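Blr3880 protein (Bradyrhizobium japonicum, PDB 2OOD) probably catalyses the zinc-dependent hydrolytic deamination of guanine to xanthine and ammonia, a step of purine metabolism. Local coordinates at residues Val407-Asn412 / Ser439-Val444; Ser337-Ala342 / Arg376-Val381; Thr11-Val16 / Asp435-Met440; Arg451-Thr456 / Arg462-Ser467. All blocks are in the same frame, centred on the assembly; numbering follows the deposited sequence.

Contact 1: Val407-Asn412 / Ser439-Val444; sequences VALDPN and SMLFAV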
loop_
_atom_site.group_PDB
_atom_site.type_symbol
_atom_site.label_atom_id
_atom_site.label_comp_id
_atom_site.label_asym_id
_atom_site.label_seq_id
_atom_site.Cartn_x
_atom_site.Cartn_y
_atom_site.Cartn_z
ATOM N N VAL A 407 5.939 -4.445 -21.308
ATOM C CA VAL A 407 5.186 -3.306 -20.812
ATOM C C VAL A 407 5.952 -2.005 -20.974
ATOM O O VAL A 407 7.153 -1.943 -20.735
ATOM C CB VAL A 407 4.849 -3.492 -19.303
ATOM C CG1 VAL A 407 4.269 -2.219 -18.728
ATOM C CG2 VAL A 407 3.861 -4.632 -19.122
ATOM N N ALA A 408 5.252 -0.963 -21.392
ATOM C CA ALA A 408 5.879 0.333 -21.538
ATOM C C ALA A 408 5.488 1.127 -20.299
ATOM O O ALA A 408 4.321 1.483 -20.121
ATOM C CB ALA A 408 5.382 1.022 -22.793
ATOM N N LEU A 409 6.468 1.384 -19.435
ATOM C CA LEU A 409 6.239 2.125 -18.201
ATOM C C LEU A 409 6.454 3.615 -18.377
ATOM O O LEU A 409 7.404 4.044 -19.032
ATOM C CB LEU A 409 7.176 1.629 -17.094
ATOM C CG LEU A 409 7.038 0.202 -16.562
ATOM C CD1 LEU A 409 8.136 -0.042 -15.562
ATOM C CD2 LEU A 409 5.680 -0.009 -15.916
ATOM N N ASP A 410 5.559 4.404 -17.796
ATOM C CA ASP A 410 5.682 5.850 -17.844
ATOM C C ASP A 410 6.139 6.241 -16.449
ATOM O O ASP A 410 5.333 6.340 -15.527
ATOM C CB ASP A 410 4.336 6.501 -18.156
ATOM C CG ASP A 410 4.412 8.017 -18.152
ATOM O OD1 ASP A 410 5.504 8.562 -17.877
ATOM O OD2 ASP A 410 3.382 8.665 -18.419
ATOM N N PRO A 411 7.449 6.465 -16.274
ATOM C CA PRO A 411 7.980 6.836 -14.959
ATOM C C PRO A 411 7.316 8.028 -14.279
ATOM O O PRO A 411 7.479 8.221 -13.080
ATOM C CB PRO A 411 9.472 7.054 -15.231
ATOM C CG PRO A 411 9.517 7.414 -16.681
ATOM C CD PRO A 411 8.508 6.490 -17.297
ATOM N N ASN A 412 6.553 8.814 -15.032
ATOM C CA ASN A 412 5.891 9.979 -14.458
ATOM C C ASN A 412 4.469 9.715 -13.987
ATOM O O ASN A 412 3.832 10.593 -13.407
ATOM C CB ASN A 412 5.888 11.142 -15.454
ATOM C CG ASN A 412 7.235 11.839 -15.537
ATOM O OD1 ASN A 412 7.787 12.258 -14.520
ATOM N ND2 ASN A 412 7.766 11.975 -16.750
ATOM N N SER A 439 16.870 3.783 -10.711
ATOM C CA SER A 439 16.443 4.825 -9.802
ATOM C C SER A 439 14.991 5.266 -10.046
ATOM O O SER A 439 14.251 5.513 -9.098
ATOM C CB SER A 439 17.399 6.008 -9.934
ATOM O OG SER A 439 17.529 6.697 -8.709
HETATM N N MSE A 440 14.580 5.360 -11.309
HETATM C CA MSE A 440 13.209 5.765 -11.641
HETATM C C MSE A 440 12.223 4.615 -11.456
HETATM O O MSE A 440 11.038 4.838 -11.207
HETATM C CB MSE A 440 13.120 6.254 -13.086
HETATM C CG MSE A 440 14.111 7.328 -13.432
HETATM SE SE MSE A 440 13.770 8.095 -15.193
HETATM C CE MSE A 440 14.511 9.867 -14.872
ATOM N N LEU A 441 12.715 3.389 -11.606
ATOM C CA LEU A 441 11.886 2.207 -11.436
ATOM C C LEU A 441 11.522 2.061 -9.961
ATOM O O LEU A 441 10.448 1.566 -9.626
ATOM C CB LEU A 441 12.614 0.956 -11.934
ATOM C CG LEU A 441 12.731 0.781 -13.450
ATOM C CD1 LEU A 441 13.578 -0.433 -13.755
ATOM C CD2 LEU A 441 11.353 0.631 -14.068
ATOM N N PHE A 442 12.410 2.494 -9.075
ATOM C CA PHE A 442 12.102 2.414 -7.661
ATOM C C PHE A 442 11.007 3.430 -7.359
ATOM O O PHE A 442 10.195 3.232 -6.459
ATOM C CB PHE A 442 13.323 2.723 -6.795
ATOM C CG PHE A 442 13.114 2.407 -5.337
ATOM C CD1 PHE A 442 13.059 1.081 -4.897
ATOM C CD2 PHE A 442 12.908 3.422 -4.408
ATOM C CE1 PHE A 442 12.797 0.779 -3.553
ATOM C CE2 PHE A 442 12.645 3.119 -3.063
ATOM C CZ PHE A 442 12.590 1.800 -2.646
ATOM N N ALA A 443 10.991 4.530 -8.103
ATOM C CA ALA A 443 9.973 5.546 -7.903
ATOM C C ALA A 443 8.647 5.030 -8.463
ATOM O O ALA A 443 7.581 5.403 -7.984
ATOM C CB ALA A 443 10.373 6.831 -8.591
ATOM N N VAL A 444 8.710 4.182 -9.487
ATOM C CA VAL A 444 7.499 3.613 -10.061
ATOM C C VAL A 444 6.854 2.741 -8.991
ATOM O O VAL A 444 5.656 2.841 -8.735
ATOM C CB VAL A 444 7.811 2.744 -11.289
ATOM C CG1 VAL A 444 6.641 1.842 -11.595
ATOM C CG2 VAL A 444 8.102 3.626 -12.479
#
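Leu-409 and Leu-441 meet through their methyl groups, CD1 of Leu-409 lying 3.6 Å from CD2 of Leu-441. The two side chains cross at about a right angle, and a single methyl of each does the touching. Both leucines set CG beside the backbone N (chi1 -65° for Leu-409, -74° for Leu-441). On Leu-409 this carries CD1 out to the helix; on Leu-441, whose CB leaves the helix at a slant, it brings CD2 back over the strand end.

The remaining apolar contacts gather on Pro-411, just past the end of the strand. CB of its ring stands 4.3 Å from CB of Met-440, a selenomethionine in this crystal, and the touch is made at the root of that side chain. One helical turn on, Val-444 turns CG2 to the proline backbone, 4.1 Å from CA of Pro-411. Pro-411 thus rests between two residues four apart on one side of the helix.

No hydrogen bond joins the two segments. The polar work is local: Asp-410 OD1 accepts from the backbone N of Asn-412 at 3.0 Å, an Asx turn, with the N-H arriving from above the carboxylate plane. The turn spans Pro-411 just after the strand ends.

Gln-422 ties the two sides together indirectly, its NE2 bonding the carbonyl oxygens of both Pro-411 and Met-440. Strand 406-409 runs antiparallel to strands 70-81 and 453-458, one beside each of its edges, while helix 434-447 packs against its C-terminal end and meets helix 374-380 through Leu-441 and Phe-378.

Contact 2: Ser337-Ala342 / Arg376-Val381; sequences SVLDDA and RGFWSV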
loop_
_atom_site.group_PDB
_atom_site.type_symbol
_atom_site.label_atom_id
_atom_site.label_comp_id
_atom_site.label_asym_id
_atom_site.label_seq_id
_atom_site.Cartn_x
_atom_site.Cartn_y
_atom_site.Cartn_z
ATOM N N SER A 337 2.035 -2.653 -7.335
ATOM C CA SER A 337 1.472 -2.436 -6.007
ATOM C C SER A 337 1.989 -3.506 -5.064
ATOM O O SER A 337 2.153 -3.263 -3.869
ATOM C CB SER A 337 -0.051 -2.502 -6.052
ATOM O OG SER A 337 -0.588 -1.435 -6.812
ATOM N N VAL A 338 2.234 -4.694 -5.606
ATOM C CA VAL A 338 2.753 -5.807 -4.824
ATOM C C VAL A 338 4.168 -5.478 -4.357
ATOM O O VAL A 338 4.535 -5.789 -3.223
ATOM C CB VAL A 338 2.795 -7.115 -5.653
ATOM C CG1 VAL A 338 3.614 -8.168 -4.932
ATOM C CG2 VAL A 338 1.386 -7.622 -5.889
ATOM N N LEU A 339 4.954 -4.846 -5.230
ATOM C CA LEU A 339 6.325 -4.475 -4.898
ATOM C C LEU A 339 6.357 -3.421 -3.801
ATOM O O LEU A 339 7.289 -3.387 -2.999
ATOM C CB LEU A 339 7.073 -3.971 -6.143
ATOM C CG LEU A 339 7.461 -5.059 -7.158
ATOM C CD1 LEU A 339 8.011 -4.433 -8.430
ATOM C CD2 LEU A 339 8.478 -6.000 -6.529
ATOM N N ASP A 340 5.337 -2.567 -3.763
ATOM C CA ASP A 340 5.243 -1.527 -2.742
ATOM C C ASP A 340 5.171 -2.182 -1.359
ATOM O O ASP A 340 5.933 -1.839 -0.461
ATOM C CB ASP A 340 4.006 -0.656 -2.986
ATOM C CG ASP A 340 3.647 0.209 -1.787
ATOM O OD1 ASP A 340 4.557 0.793 -1.172
ATOM O OD2 ASP A 340 2.451 0.319 -1.462
ATOM N N ASP A 341 4.255 -3.132 -1.195
ATOM C CA ASP A 341 4.113 -3.825 0.077
ATOM C C ASP A 341 5.266 -4.797 0.296
ATOM O O ASP A 341 5.637 -5.063 1.436
ATOM C CB ASP A 341 2.784 -4.580 0.145
ATOM C CG ASP A 341 1.602 -3.666 0.432
ATOM O OD1 ASP A 341 1.808 -2.451 0.663
ATOM O OD2 ASP A 341 0.459 -4.170 0.435
ATOM N N ALA A 342 5.838 -5.321 -0.785
ATOM C CA ALA A 342 6.957 -6.257 -0.668
ATOM C C ALA A 342 8.144 -5.565 0.004
ATOM O O ALA A 342 8.793 -6.123 0.888
ATOM C CB ALA A 342 7.358 -6.772 -2.040
ATOM N N ARG A 376 16.268 -5.891 -7.398
ATOM C CA ARG A 376 15.704 -7.109 -6.831
ATOM C C ARG A 376 14.198 -7.212 -7.056
ATOM O O ARG A 376 13.674 -8.281 -7.374
ATOM C CB ARG A 376 15.996 -7.163 -5.328
ATOM C CG ARG A 376 17.457 -7.372 -4.966
ATOM C CD ARG A 376 17.688 -7.188 -3.477
ATOM N NE ARG A 376 19.037 -7.585 -3.080
ATOM C CZ ARG A 376 19.529 -7.442 -1.853
ATOM N NH1 ARG A 376 18.782 -6.909 -0.902
ATOM N NH2 ARG A 376 20.762 -7.841 -1.572
ATOM N N GLY A 377 13.507 -6.091 -6.884
ATOM C CA GLY A 377 12.067 -6.080 -7.057
ATOM C C GLY A 377 11.612 -6.368 -8.472
ATOM O O GLY A 377 10.704 -7.165 -8.689
ATOM N N PHE A 378 12.239 -5.715 -9.441
ATOM C CA PHE A 378 11.876 -5.914 -10.832
ATOM C C PHE A 378 12.387 -7.198 -11.452
ATOM O O PHE A 378 11.867 -7.641 -12.473
ATOM C CB PHE A 378 12.292 -4.702 -11.646
ATOM C CG PHE A 378 11.262 -3.634 -11.633
ATOM C CD1 PHE A 378 10.073 -3.806 -12.338
ATOM C CD2 PHE A 378 11.419 -2.495 -10.849
ATOM C CE1 PHE A 378 9.060 -2.865 -12.263
ATOM C CE2 PHE A 378 10.403 -1.546 -10.769
ATOM C CZ PHE A 378 9.222 -1.738 -11.476
ATOM N N TRP A 379 13.408 -7.787 -10.843
ATOM C CA TRP A 379 13.926 -9.051 -11.320
ATOM C C TRP A 379 12.900 -10.083 -10.847
ATOM O O TRP A 379 12.571 -11.021 -11.564
ATOM C CB TRP A 379 15.287 -9.345 -10.688
ATOM C CG TRP A 379 15.779 -10.758 -10.947
ATOM C CD1 TRP A 379 16.414 -11.212 -12.066
ATOM C CD2 TRP A 379 15.643 -11.892 -10.077
ATOM N NE1 TRP A 379 16.682 -12.555 -11.947
ATOM C CE2 TRP A 379 16.220 -12.996 -10.736
ATOM C CE3 TRP A 379 15.090 -12.080 -8.806
ATOM C CZ2 TRP A 379 16.258 -14.269 -10.163
ATOM C CZ3 TRP A 379 15.129 -13.349 -8.238
ATOM C CH2 TRP A 379 15.709 -14.423 -8.916
ATOM N N SER A 380 12.380 -9.884 -9.636
ATOM C CA SER A 380 11.391 -10.787 -9.045
ATOM C C SER A 380 10.062 -10.870 -9.780
ATOM O O SER A 380 9.421 -11.913 -9.764
ATOM C CB SER A 380 11.118 -10.404 -7.589
ATOM O OG SER A 380 12.199 -10.769 -6.753
ATOM N N VAL A 381 9.634 -9.781 -10.409
ATOM C CA VAL A 381 8.369 -9.798 -11.134
ATOM C C VAL A 381 8.564 -10.140 -12.615
ATOM O O VAL A 381 7.612 -10.116 -13.394
ATOM C CB VAL A 381 7.624 -8.449 -11.007
ATOM C CG1 VAL A 381 7.316 -8.166 -9.550
ATOM C CG2 VAL A 381 8.459 -7.335 -11.601
#
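Leu-339 reaches from helix 335-352 into the side of helix 374-380, and its isobutyl group makes nearly the whole contact. CB points at the other helix, and CG, swung beside the backbone N (chi1 -73°), arrives 3.9 Å from CG1 of Val-381. The two side chains meet tip to tip. From CG the branches part. CD1 sits over the centre of the Phe-378 ring, 4.2 Å from its centroid and 9° off the normal, a CH-pi contact. CD2 goes to the backbone at Gly-377, approaching its CA at 3.6 Å as well as its carbonyl oxygen, and also packs on Val-381 CG1. Because Gly-377 has no side chain, nothing stands between the methyl and the helix backbone there. Replacing Leu-339 by an alanine would probably leave one face of Phe-378 without its methyl and open a gap above Gly-377. Met-445 of helix 434-447 and Phe-323 of strand 320-323 also touch Leu-339. This is close helix-to-helix packing at a glycine, within the TIM-barrel amidohydrolase fold: the helix following barrel strand 320-323 is joined to a later helix, with the side chain of Val-381 about 12 Å from that of the zinc ligand His-79.

Contact 3: Thr11-Val16 / Asp435-Met440; sequences TFFDFV and DEAASM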
loop_
_atom_site.group_PDB
_atom_site.type_symbol
_atom_site.label_atom_id
_atom_site.label_comp_id
_atom_site.label_asym_id
_atom_site.label_seq_id
_atom_site.Cartn_x
_atom_site.Cartn_y
_atom_site.Cartn_z
ATOM N N THR A 11 13.647 2.949 -24.898
ATOM C CA THR A 11 14.490 2.645 -23.741
ATOM C C THR A 11 14.091 1.297 -23.108
ATOM O O THR A 11 12.950 1.115 -22.666
ATOM C CB THR A 11 14.361 3.742 -22.678
ATOM O OG1 THR A 11 14.672 5.010 -23.265
ATOM C CG2 THR A 11 15.310 3.475 -21.523
ATOM N N PHE A 12 15.039 0.365 -23.064
ATOM C CA PHE A 12 14.809 -0.970 -22.516
ATOM C C PHE A 12 15.580 -1.251 -21.222
ATOM O O PHE A 12 16.714 -0.799 -21.049
ATOM C CB PHE A 12 15.202 -2.023 -23.551
ATOM C CG PHE A 12 14.234 -2.158 -24.681
ATOM C CD1 PHE A 12 13.109 -2.958 -24.550
ATOM C CD2 PHE A 12 14.448 -1.496 -25.887
ATOM C CE1 PHE A 12 12.204 -3.105 -25.609
ATOM C CE2 PHE A 12 13.547 -1.636 -26.955
ATOM C CZ PHE A 12 12.426 -2.443 -26.810
ATOM N N PHE A 13 14.965 -2.030 -20.334
ATOM C CA PHE A 13 15.575 -2.404 -19.059
ATOM C C PHE A 13 15.128 -3.817 -18.674
ATOM O O PHE A 13 13.950 -4.057 -18.433
ATOM C CB PHE A 13 15.146 -1.423 -17.958
ATOM C CG PHE A 13 15.895 -1.589 -16.651
ATOM C CD1 PHE A 13 16.962 -0.756 -16.332
ATOM C CD2 PHE A 13 15.530 -2.572 -15.736
ATOM C CE1 PHE A 13 17.652 -0.899 -15.120
ATOM C CE2 PHE A 13 16.217 -2.717 -14.526
ATOM C CZ PHE A 13 17.276 -1.878 -14.226
ATOM N N ASP A 14 16.062 -4.757 -18.617
ATOM C CA ASP A 14 15.712 -6.116 -18.226
ATOM C C ASP A 14 16.876 -6.774 -17.491
ATOM O O ASP A 14 17.909 -6.147 -17.273
ATOM C CB ASP A 14 15.259 -6.937 -19.448
ATOM C CG ASP A 14 16.376 -7.196 -20.445
ATOM O OD1 ASP A 14 17.220 -6.300 -20.672
ATOM O OD2 ASP A 14 16.392 -8.309 -21.014
ATOM N N PHE A 15 16.715 -8.030 -17.104
ATOM C CA PHE A 15 17.761 -8.711 -16.354
ATOM C C PHE A 15 18.388 -9.904 -17.053
ATOM O O PHE A 15 17.748 -10.576 -17.859
ATOM C CB PHE A 15 17.195 -9.149 -15.003
ATOM C CG PHE A 15 16.794 -8.003 -14.125
ATOM C CD1 PHE A 15 17.714 -7.411 -13.273
ATOM C CD2 PHE A 15 15.505 -7.493 -14.168
ATOM C CE1 PHE A 15 17.357 -6.325 -12.475
ATOM C CE2 PHE A 15 15.139 -6.401 -13.368
ATOM C CZ PHE A 15 16.070 -5.823 -12.524
ATOM N N VAL A 16 19.648 -10.167 -16.726
ATOM C CA VAL A 16 20.380 -11.289 -17.297
ATOM C C VAL A 16 20.880 -12.204 -16.183
ATOM O O VAL A 16 21.440 -13.269 -16.447
ATOM C CB VAL A 16 21.592 -10.814 -18.116
ATOM C CG1 VAL A 16 21.127 -10.158 -19.398
ATOM C CG2 VAL A 16 22.415 -9.836 -17.299
ATOM N N ASP A 435 21.767 2.958 -13.885
ATOM C CA ASP A 435 21.515 3.426 -12.523
ATOM C C ASP A 435 20.350 4.412 -12.497
ATOM O O ASP A 435 19.512 4.367 -11.591
ATOM C CB ASP A 435 22.756 4.115 -11.943
ATOM C CG ASP A 435 24.012 3.262 -12.064
ATOM O OD1 ASP A 435 24.113 2.219 -11.354
ATOM O OD2 ASP A 435 24.898 3.637 -12.883
ATOM N N GLU A 436 20.298 5.316 -13.470
ATOM C CA GLU A 436 19.212 6.281 -13.492
ATOM C C GLU A 436 17.913 5.546 -13.780
ATOM O O GLU A 436 16.868 5.898 -13.247
ATOM C CB GLU A 436 19.448 7.364 -14.551
ATOM C CG GLU A 436 20.714 8.180 -14.343
ATOM C CD GLU A 436 20.768 9.424 -15.217
ATOM O OE1 GLU A 436 20.554 9.309 -16.448
ATOM O OE2 GLU A 436 21.031 10.521 -14.675
ATOM N N ALA A 437 17.984 4.512 -14.612
ATOM C CA ALA A 437 16.799 3.741 -14.951
ATOM C C ALA A 437 16.291 3.033 -13.699
ATOM O O ALA A 437 15.110 3.112 -13.363
ATOM C CB ALA A 437 17.124 2.726 -16.044
ATOM N N ALA A 438 17.192 2.348 -13.005
ATOM C CA ALA A 438 16.830 1.634 -11.786
ATOM C C ALA A 438 16.247 2.620 -10.783
ATOM O O ALA A 438 15.261 2.345 -10.103
ATOM C CB ALA A 438 18.059 0.952 -11.200
ATOM N N SER A 439 16.870 3.783 -10.711
ATOM C CA SER A 439 16.443 4.825 -9.802
ATOM C C SER A 439 14.991 5.266 -10.046
ATOM O O SER A 439 14.251 5.513 -9.098
ATOM C CB SER A 439 17.399 6.008 -9.934
ATOM O OG SER A 439 17.529 6.697 -8.709
HETATM N N MSE A 440 14.580 5.360 -11.309
HETATM C CA MSE A 440 13.209 5.765 -11.641
HETATM C C MSE A 440 12.223 4.615 -11.456
HETATM O O MSE A 440 11.038 4.838 -11.207
HETATM C CB MSE A 440 13.120 6.254 -13.086
HETATM C CG MSE A 440 14.111 7.328 -13.432
HETATM SE SE MSE A 440 13.770 8.095 -15.193
HETATM C CE MSE A 440 14.511 9.867 -14.872
#
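Phe-13 lies against helix 434-447 through one side of its ring, and the first two residues of the segment 435-440 supply the turn that leads to it. Ser-439 N donates to Asp-435 O, and Met-440 N to Glu-436 O at 3.0 Å. Glu-436 itself looks elsewhere, to a salt bridge with Arg-432.

Ala-437 carries the main touch. Its CB points at the strand and stands 3.5 Å from Phe-13 CD1 and 3.8 Å from CE1, meeting the ring obliquely. Phe-13 gets there with CG anti to its own N (chi1 -171°), which directs the ring from strand 11-15 to the helix. That strand pairs in parallel with strand 70-81 and antiparallel with strand 30-33, so in this TIM-barrel amidohydrolase the contact sets a helix from near the C terminus on beta structure that includes a strand from near the N terminus. Phe-32, from strand 30-33, also touches Ala-437.

At Ala-438 the ring continues along the helix. CE1 of Phe-13 comes within 3.9 Å of the backbone N of Ala-438, while CZ approaches its CB at 4.2 Å. The two small alanine side chains let the aromatic ring lie close to the helix backbone, and Pro-374 and Tyr-375 of helix 374-380 pack on the same Ala-438.

Contact 4: Arg451-Thr456 / Arg462-Ser467; sequences RCVDET and RLYKKS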
loop_
_atom_site.group_PDB
_atom_site.type_symbol
_atom_site.label_atom_id
_atom_site.label_comp_id
_atom_site.label_asym_id
_atom_site.label_seq_id
_atom_site.Cartn_x
_atom_site.Cartn_y
_atom_site.Cartn_z
ATOM N N ARG A 451 -0.925 3.452 -12.809
ATOM C CA ARG A 451 -1.004 4.557 -13.758
ATOM C C ARG A 451 0.331 4.629 -14.513
ATOM O O ARG A 451 0.464 5.354 -15.495
ATOM C CB ARG A 451 -1.277 5.894 -13.041
ATOM C CG ARG A 451 -2.367 5.829 -11.991
ATOM C CD ARG A 451 -3.250 7.066 -11.947
ATOM N NE ARG A 451 -3.046 8.002 -10.831
ATOM C CZ ARG A 451 -2.910 7.672 -9.549
ATOM N NH1 ARG A 451 -2.928 6.411 -9.165
ATOM N NH2 ARG A 451 -2.812 8.614 -8.628
ATOM N N CYS A 452 1.320 3.870 -14.050
ATOM C CA CYS A 452 2.629 3.850 -14.693
ATOM C C CYS A 452 2.667 2.864 -15.852
ATOM O O CYS A 452 3.618 2.845 -16.634
ATOM C CB CYS A 452 3.715 3.498 -13.678
ATOM S SG CYS A 452 4.021 4.809 -12.493
ATOM N N VAL A 453 1.631 2.042 -15.955
ATOM C CA VAL A 453 1.543 1.071 -17.032
ATOM C C VAL A 453 0.853 1.764 -18.200
ATOM O O VAL A 453 -0.358 1.983 -18.178
ATOM C CB VAL A 453 0.729 -0.158 -16.599
ATOM C CG1 VAL A 453 0.611 -1.150 -17.747
ATOM C CG2 VAL A 453 1.392 -0.800 -15.411
ATOM N N ASP A 454 1.636 2.120 -19.214
ATOM C CA ASP A 454 1.096 2.818 -20.373
ATOM C C ASP A 454 0.692 1.886 -21.516
ATOM O O ASP A 454 -0.312 2.120 -22.187
ATOM C CB ASP A 454 2.107 3.850 -20.870
ATOM C CG ASP A 454 1.473 4.895 -21.765
ATOM O OD1 ASP A 454 0.504 5.551 -21.318
ATOM O OD2 ASP A 454 1.943 5.059 -22.910
ATOM N N GLU A 455 1.461 0.830 -21.738
ATOM C CA GLU A 455 1.141 -0.111 -22.798
ATOM C C GLU A 455 1.519 -1.519 -22.372
ATOM O O GLU A 455 2.564 -1.723 -21.761
ATOM C CB GLU A 455 1.898 0.247 -24.080
ATOM C CG GLU A 455 1.548 1.604 -24.674
ATOM C CD GLU A 455 2.303 1.890 -25.965
ATOM O OE1 GLU A 455 2.760 0.921 -26.611
ATOM O OE2 GLU A 455 2.424 3.081 -26.340
ATOM N N THR A 456 0.662 -2.484 -22.685
ATOM C CA THR A 456 0.932 -3.880 -22.357
ATOM C C THR A 456 0.861 -4.666 -23.663
ATOM O O THR A 456 -0.150 -4.631 -24.354
ATOM C CB THR A 456 -0.111 -4.455 -21.371
ATOM O OG1 THR A 456 -0.135 -3.666 -20.179
ATOM C CG2 THR A 456 0.245 -5.879 -21.006
ATOM N N ARG A 462 0.013 -5.276 -29.387
ATOM C CA ARG A 462 -0.375 -4.378 -28.304
ATOM C C ARG A 462 -1.818 -4.593 -27.869
ATOM O O ARG A 462 -2.742 -4.127 -28.529
ATOM C CB ARG A 462 -0.205 -2.916 -28.704
ATOM C CG ARG A 462 -0.504 -1.972 -27.549
ATOM C CD ARG A 462 -0.247 -0.518 -27.904
ATOM N NE ARG A 462 -1.298 0.043 -28.748
ATOM C CZ ARG A 462 -1.210 1.214 -29.371
ATOM N NH1 ARG A 462 -0.111 1.955 -29.252
ATOM N NH2 ARG A 462 -2.223 1.651 -30.109
ATOM N N LEU A 463 -2.013 -5.288 -26.750
ATOM C CA LEU A 463 -3.357 -5.556 -26.239
ATOM C C LEU A 463 -3.950 -4.431 -25.400
ATOM O O LEU A 463 -5.167 -4.291 -25.330
ATOM C CB LEU A 463 -3.373 -6.852 -25.420
ATOM C CG LEU A 463 -3.499 -8.154 -26.217
ATOM C CD1 LEU A 463 -2.437 -8.196 -27.291
ATOM C CD2 LEU A 463 -3.370 -9.349 -25.289
ATOM N N TYR A 464 -3.107 -3.618 -24.778
ATOM C CA TYR A 464 -3.607 -2.536 -23.939
ATOM C C TYR A 464 -2.862 -1.235 -24.170
ATOM O O TYR A 464 -1.700 -1.245 -24.550
ATOM C CB TYR A 464 -3.487 -2.934 -22.470
ATOM C CG TYR A 464 -3.763 -1.817 -21.494
ATOM C CD1 TYR A 464 -5.042 -1.338 -21.301
ATOM C CD2 TYR A 464 -2.739 -1.246 -20.760
ATOM C CE1 TYR A 464 -5.300 -0.317 -20.396
ATOM C CE2 TYR A 464 -2.987 -0.222 -19.853
ATOM C CZ TYR A 464 -4.270 0.236 -19.674
ATOM O OH TYR A 464 -4.525 1.239 -18.761
ATOM N N LYS A 465 -3.531 -0.114 -23.926
ATOM C CA LYS A 465 -2.924 1.203 -24.094
ATOM C C LYS A 465 -3.709 2.194 -23.247
ATOM O O LYS A 465 -4.820 2.567 -23.601
ATOM C CB LYS A 465 -2.963 1.610 -25.572
ATOM C CG LYS A 465 -2.632 3.074 -25.877
ATOM C CD LYS A 465 -1.183 3.421 -25.621
ATOM C CE LYS A 465 -0.878 4.842 -26.091
ATOM N NZ LYS A 465 0.506 5.285 -25.729
ATOM N N LYS A 466 -3.132 2.618 -22.125
ATOM C CA LYS A 466 -3.803 3.556 -21.227
ATOM C C LYS A 466 -4.399 4.733 -22.000
ATOM O O LYS A 466 -3.726 5.352 -22.828
ATOM C CB LYS A 466 -2.824 4.068 -20.161
ATOM C CG LYS A 466 -3.511 4.758 -18.982
ATOM C CD LYS A 466 -2.533 5.289 -17.930
ATOM C CE LYS A 466 -1.726 6.471 -18.454
ATOM N NZ LYS A 466 -0.776 7.007 -17.443
ATOM N N SER A 467 -5.665 5.034 -21.728
ATOM C CA SER A 467 -6.361 6.130 -22.401
ATOM C C SER A 467 -5.620 7.445 -22.184
ATOM O O SER A 467 -5.606 7.986 -21.072
ATOM C CB SER A 467 -7.781 6.264 -21.854
ATOM O OG SER A 467 -7.740 6.694 -20.497
HETATM O O HOH W 1 -2.412 1.262 -16.664
HETATM O O HOH W 2 1.139 7.775 -19.495
HETATM O O HOH W 3 2.498 1.514 -29.670
#
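A beta hairpin of strands 453-458 and 461-465 brings Glu-455 opposite Lys-465 as a non-hydrogen-bonded antiparallel pair, followed by Thr-456 and Tyr-464 as a hydrogen-bonded one. In the latter, Tyr-464 N donates to Thr-456 O at 3.2 Å and Thr-456 N returns a bond to Tyr-464 O. Leu-463 N adds a weak bond to Thr-456 O; Leu-463 and Tyr-464 both face Thr-456, a classic beta bulge. Just past strand 461-465, Lys-466 N donates to Asp-454 O at 2.9 Å.

On the face carrying Glu-455, Lys-465 runs alongside the glutamate, its chain bent at chi2 (69°). Its NZ bridges two carboxylates, lying out of both their planes: Glu-455 OE2 at 3.0 Å, on the anti side, and Asp-454 OD2 at 3.2 Å, on the syn side. OD2 is shared with Arg-69, which would tend to hold Asp-454 ionised. Glu-455 OE1 bonds Trp-457 NE1 and packs on Arg-462 CD. An alanine in place of Glu-455 would probably cost Lys-465 NZ one of these two carboxylates and Trp-457 NE1 this acceptor. Lys-466, bent at chi3, brings NZ to Arg-451 O at 2.8 Å, in the carbonyl plane.

On the other face, Thr-456 OG1 lies 3.6 Å from Tyr-464 CD2 and bonds the carbonyl of Leu-128. Strand 453-458 sits between strands 461-465 and 406-409, where Asp-454 and Glu-455 both face Ala-408 in a second classic bulge; Arg-451 pairs with Asp-449 and with Asp-450 of the second subunit.

In the fold
From the N terminus, strand 11-15 waits for over 400 residues until contact 3 closes the longest loop, against helix 434-447. Nested inside it, contact 2 closes a loop of 33 residues, joining helix 335-352 to helix 374-380. Contact 1 opens later, at strand 406-409, and ends on the same helix as contact 3, sharing Ser-439 and Met-440. Contact 4 follows as a short hairpin loop, next to contact 1 in the sheet: Asp-410 N and Cys-452 O probably hydrogen-bond. Phe-13 and Leu-441 touch where contacts 1 and 3 meet, while Phe-378 joins contact 2 to contact 1. Contacts 1 and 3 thus set helix 434-447 on strands 406-409 and 11-15, and contact 4 adds the C-terminal hairpin beside strand 406-409.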